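Local coordinates for TBC1 domain family member 22A (Homo sapiens, PDB 2QFZ), which probably acts as a GTPase-activating protein for Rab family proteins through its TBC domain, the part present here, and forms homodimers, at residues Phe158-Ile166 and Val176-Ile187. Residues are numbered along the deposited sequence; the frame is centred on the assembly and turned at random.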
loop_
_atom_site.group_PDB
_atom_site.type_symbol
_atom_site.label_atom_id
_atom_site.label_comp_id
_atom_site.label_asym_id
_atom_site.label_seq_id
_atom_site.Cartn_x
_atom_site.Cartn_y
_atom_site.Cartn_z
ATOM N N PHE A 158 6.856 -3.870 -5.901
ATOM C CA PHE A 158 7.678 -4.101 -7.066
ATOM C C PHE A 158 8.862 -3.139 -7.036
ATOM O O PHE A 158 9.992 -3.542 -7.270
ATOM C CB PHE A 158 6.858 -3.949 -8.367
ATOM C CG PHE A 158 7.697 -4.033 -9.619
ATOM C CD1 PHE A 158 7.994 -5.285 -10.197
ATOM C CD2 PHE A 158 8.233 -2.875 -10.189
ATOM C CE1 PHE A 158 8.804 -5.359 -11.369
ATOM C CE2 PHE A 158 9.052 -2.930 -11.324
ATOM C CZ PHE A 158 9.323 -4.170 -11.928
ATOM N N VAL A 159 8.600 -1.866 -6.725
ATOM C CA VAL A 159 9.647 -0.857 -6.694
ATOM C C VAL A 159 10.637 -1.147 -5.566
ATOM O O VAL A 159 11.830 -1.127 -5.783
ATOM C CB VAL A 159 9.055 0.579 -6.616
ATOM C CG1 VAL A 159 10.110 1.570 -6.164
ATOM C CG2 VAL A 159 8.442 0.959 -7.970
ATOM N N VAL A 160 10.140 -1.474 -4.384
ATOM C CA VAL A 160 11.009 -1.826 -3.268
ATOM C C VAL A 160 11.905 -3.019 -3.652
ATOM O O VAL A 160 13.145 -2.936 -3.508
ATOM C CB VAL A 160 10.186 -2.056 -1.947
ATOM C CG1 VAL A 160 10.962 -2.801 -0.862
ATOM C CG2 VAL A 160 9.693 -0.714 -1.408
ATOM N N PHE A 161 11.295 -4.090 -4.178
ATOM C CA PHE A 161 12.031 -5.303 -4.500
ATOM C C PHE A 161 12.967 -5.149 -5.713
ATOM O O PHE A 161 14.076 -5.633 -5.668
ATOM C CB PHE A 161 11.111 -6.525 -4.681
ATOM C CG PHE A 161 10.253 -6.840 -3.491
ATOM C CD1 PHE A 161 10.614 -6.469 -2.200
ATOM C CD2 PHE A 161 9.084 -7.575 -3.659
ATOM C CE1 PHE A 161 9.793 -6.785 -1.099
ATOM C CE2 PHE A 161 8.265 -7.891 -2.557
ATOM C CZ PHE A 161 8.644 -7.499 -1.266
ATOM N N ILE A 162 12.569 -4.424 -6.759
ATOM C CA ILE A 162 13.464 -4.232 -7.895
ATOM C C ILE A 162 14.656 -3.355 -7.519
ATOM O O ILE A 162 15.734 -3.516 -8.079
ATOM C CB ILE A 162 12.728 -3.714 -9.152
ATOM C CG1 ILE A 162 13.574 -4.024 -10.404
ATOM C CG2 ILE A 162 12.414 -2.209 -9.060
ATOM C CD1 ILE A 162 12.785 -4.209 -11.647
ATOM N N CYS A 163 14.483 -2.472 -6.526
ATOM C CA CYS A 163 15.545 -1.580 -6.080
ATOM C C CYS A 163 16.711 -2.284 -5.365
ATOM O O CYS A 163 17.742 -1.672 -5.169
ATOM C CB CYS A 163 14.997 -0.441 -5.195
ATOM S SG CYS A 163 14.257 0.950 -6.145
ATOM N N GLU A 164 16.555 -3.553 -4.985
ATOM C CA GLU A 164 17.660 -4.347 -4.420
ATOM C C GLU A 164 18.700 -4.765 -5.546
ATOM O O GLU A 164 19.794 -5.288 -5.243
ATOM C CB GLU A 164 17.067 -5.593 -3.693
ATOM C CG GLU A 164 18.032 -6.306 -2.661
ATOM C CD GLU A 164 17.362 -7.433 -1.876
ATOM O OE1 GLU A 164 16.339 -7.982 -2.352
ATOM O OE2 GLU A 164 17.831 -7.772 -0.754
ATOM N N TYR A 165 18.350 -4.529 -6.815
ATOM C CA TYR A 165 19.123 -5.003 -7.974
ATOM C C TYR A 165 19.465 -3.936 -9.010
ATOM O O TYR A 165 19.870 -4.294 -10.121
ATOM C CB TYR A 165 18.348 -6.108 -8.685
ATOM C CG TYR A 165 18.089 -7.320 -7.837
ATOM C CD1 TYR A 165 19.058 -8.253 -7.669
ATOM C CD2 TYR A 165 16.863 -7.515 -7.186
ATOM C CE1 TYR A 165 18.857 -9.360 -6.905
ATOM C CE2 TYR A 165 16.655 -8.632 -6.383
ATOM C CZ TYR A 165 17.672 -9.567 -6.275
ATOM O OH TYR A 165 17.562 -10.709 -5.507
ATOM N N ILE A 166 19.315 -2.649 -8.656
ATOM C CA ILE A 166 19.691 -1.532 -9.543
ATOM C C ILE A 166 20.446 -0.454 -8.784
ATOM O O ILE A 166 20.358 -0.368 -7.557
ATOM C CB ILE A 166 18.462 -0.892 -10.252
ATOM C CG1 ILE A 166 17.432 -0.391 -9.209
ATOM C CG2 ILE A 166 17.861 -1.893 -11.272
ATOM C CD1 ILE A 166 16.064 -0.000 -9.805
ATOM N N VAL A 176 14.327 -0.656 -15.297
ATOM C CA VAL A 176 14.281 -2.111 -15.230
ATOM C C VAL A 176 15.204 -2.766 -16.293
ATOM O O VAL A 176 15.461 -3.960 -16.230
ATOM C CB VAL A 176 12.783 -2.604 -15.460
ATOM C CG1 VAL A 176 12.664 -4.127 -15.463
ATOM C CG2 VAL A 176 11.847 -2.002 -14.411
ATOM N N SER A 177 15.693 -1.989 -17.266
ATOM C CA SER A 177 16.343 -2.568 -18.477
ATOM C C SER A 177 17.559 -3.487 -18.219
ATOM O O SER A 177 17.775 -4.450 -18.963
ATOM C CB SER A 177 16.702 -1.462 -19.503
ATOM O OG SER A 177 17.668 -0.560 -18.980
ATOM N N GLY A 178 18.329 -3.213 -17.168
ATOM C CA GLY A 178 19.536 -4.008 -16.854
ATOM C C GLY A 178 19.348 -5.314 -16.076
ATOM O O GLY A 178 20.273 -6.128 -16.002
ATOM N N VAL A 179 18.158 -5.521 -15.500
ATOM C CA VAL A 179 17.912 -6.660 -14.617
ATOM C C VAL A 179 17.806 -7.951 -15.455
ATOM O O VAL A 179 16.996 -8.015 -16.362
ATOM C CB VAL A 179 16.618 -6.466 -13.767
ATOM C CG1 VAL A 179 16.399 -7.642 -12.809
ATOM C CG2 VAL A 179 16.659 -5.131 -12.999
ATOM N N PRO A 180 18.636 -8.983 -15.143
ATOM C CA PRO A 180 18.488 -10.265 -15.859
ATOM C C PRO A 180 17.082 -10.810 -15.722
ATOM O O PRO A 180 16.436 -10.595 -14.701
ATOM C CB PRO A 180 19.461 -11.210 -15.147
ATOM C CG PRO A 180 20.353 -10.348 -14.310
ATOM C CD PRO A 180 19.702 -9.013 -14.130
ATOM N N ALA A 181 16.624 -11.509 -16.750
ATOM C CA ALA A 181 15.287 -12.110 -16.796
ATOM C C ALA A 181 14.947 -13.024 -15.620
ATOM O O ALA A 181 13.827 -12.998 -15.106
ATOM C CB ALA A 181 15.104 -12.871 -18.122
ATOM N N GLU A 182 15.890 -13.855 -15.220
ATOM C CA GLU A 182 15.696 -14.809 -14.128
ATOM C C GLU A 182 15.410 -14.051 -12.806
ATOM O O GLU A 182 14.581 -14.450 -11.999
ATOM C CB GLU A 182 16.967 -15.652 -13.987
ATOM C CG GLU A 182 16.762 -17.124 -13.646
ATOM C CD GLU A 182 17.978 -17.960 -14.036
ATOM O OE1 GLU A 182 19.110 -17.441 -13.876
ATOM O OE2 GLU A 182 17.817 -19.116 -14.525
ATOM N N VAL A 183 16.110 -12.941 -12.624
ATOM C CA VAL A 183 16.032 -12.143 -11.402
ATOM C C VAL A 183 14.724 -11.391 -11.380
ATOM O O VAL A 183 14.049 -11.358 -10.353
ATOM C CB VAL A 183 17.190 -11.143 -11.303
ATOM C CG1 VAL A 183 16.846 -10.026 -10.281
ATOM C CG2 VAL A 183 18.497 -11.883 -10.945
ATOM N N LEU A 184 14.371 -10.809 -12.527
ATOM C CA LEU A 184 13.051 -10.160 -12.738
ATOM C C LEU A 184 11.804 -11.093 -12.500
ATOM O O LEU A 184 10.809 -10.640 -11.910
ATOM C CB LEU A 184 12.998 -9.572 -14.138
ATOM C CG LEU A 184 12.410 -8.201 -14.411
ATOM C CD1 LEU A 184 13.021 -7.127 -13.518
ATOM C CD2 LEU A 184 12.606 -7.887 -15.897
ATOM N N CYS A 185 11.843 -12.362 -12.948
ATOM C CA CYS A 185 10.797 -13.344 -12.580
ATOM C C CYS A 185 10.693 -13.586 -11.084
ATOM O O CYS A 185 9.581 -13.810 -10.575
ATOM C CB CYS A 185 11.023 -14.713 -13.229
ATOM S SG CYS A 185 11.005 -14.649 -14.969
ATOM N N ASN A 186 11.848 -13.617 -10.410
ATOM C CA ASN A 186 11.897 -13.802 -8.957
ATOM C C ASN A 186 11.248 -12.627 -8.208
ATOM O O ASN A 186 10.479 -12.834 -7.274
ATOM C CB ASN A 186 13.312 -13.994 -8.470
ATOM C CG ASN A 186 13.838 -15.414 -8.720
ATOM O OD1 ASN A 186 13.127 -16.297 -9.230
ATOM N ND2 ASN A 186 15.076 -15.629 -8.352
ATOM N N ILE A 187 11.556 -11.423 -8.653
ATOM C CA ILE A 187 10.916 -10.212 -8.174
ATOM C C ILE A 187 9.409 -10.235 -8.363
ATOM O O ILE A 187 8.691 -9.851 -7.465
ATOM C CB ILE A 187 11.494 -8.946 -8.847
ATOM C CG1 ILE A 187 12.934 -8.711 -8.383
ATOM C CG2 ILE A 187 10.631 -7.713 -8.513
ATOM C CD1 ILE A 187 13.695 -7.668 -9.215
#
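I187 holds CG1 anti to its carbonyl carbon (chi1 -69°), and its chain runs on extended to CD1. This lays CD1 against I162, 3.7 Å from I162 CA, while the CG2 branch faces the two phenylalanines. I187 CG2 is 4.0 Å from F158 CD1 and approaches that ring obliquely; it also packs on F161 CB. I187 thus touches F158, F161 and I162 of helix 150-162 and the Y165 ring, and contributes more buried surface than any other residue of the pair of segments. I162 answers with CG1 set anti to the backbone N, and its chain reaches across to V176 and L184. I162 CD1 lies 3.7 Å from V176 CG2. It is also pressed to 3.5 Å from L184 CD1, a tight carbon pair. V176 CG2 in turn meets the edge of the F158 ring, near its plane.

Y165 and V183 form a CH-pi contact. V183 CG1 sits over the centre of one ring face, 3.8 Å from the Y165 ring centroid and 7° off the normal. I187 CD1 comes obliquely to the same ring at CD2. V179 CG2 packs on I166 CG2 at 3.9 Å and also touches I162 CG1.

The packing is carried by apolar side-chain contacts. The type I turn V176 to V179 leads into helix 181-200, with P180 as its N-cap residue. The axes of 158-162 and 181-187 pass 10.4 Å apart, their directions inclined at 140°, more antiparallel than parallel. This packing joins two consecutive helices of the all-helical TBC domain. Helix 124-140 adds I129 against F158 and L184, V126 against V176, and F130 edge-to-face with F158. Helix 56-63 borders V160 and supplies K61 for a cation-pi contact with F161, and helix 74-91 packs on C185 and N186.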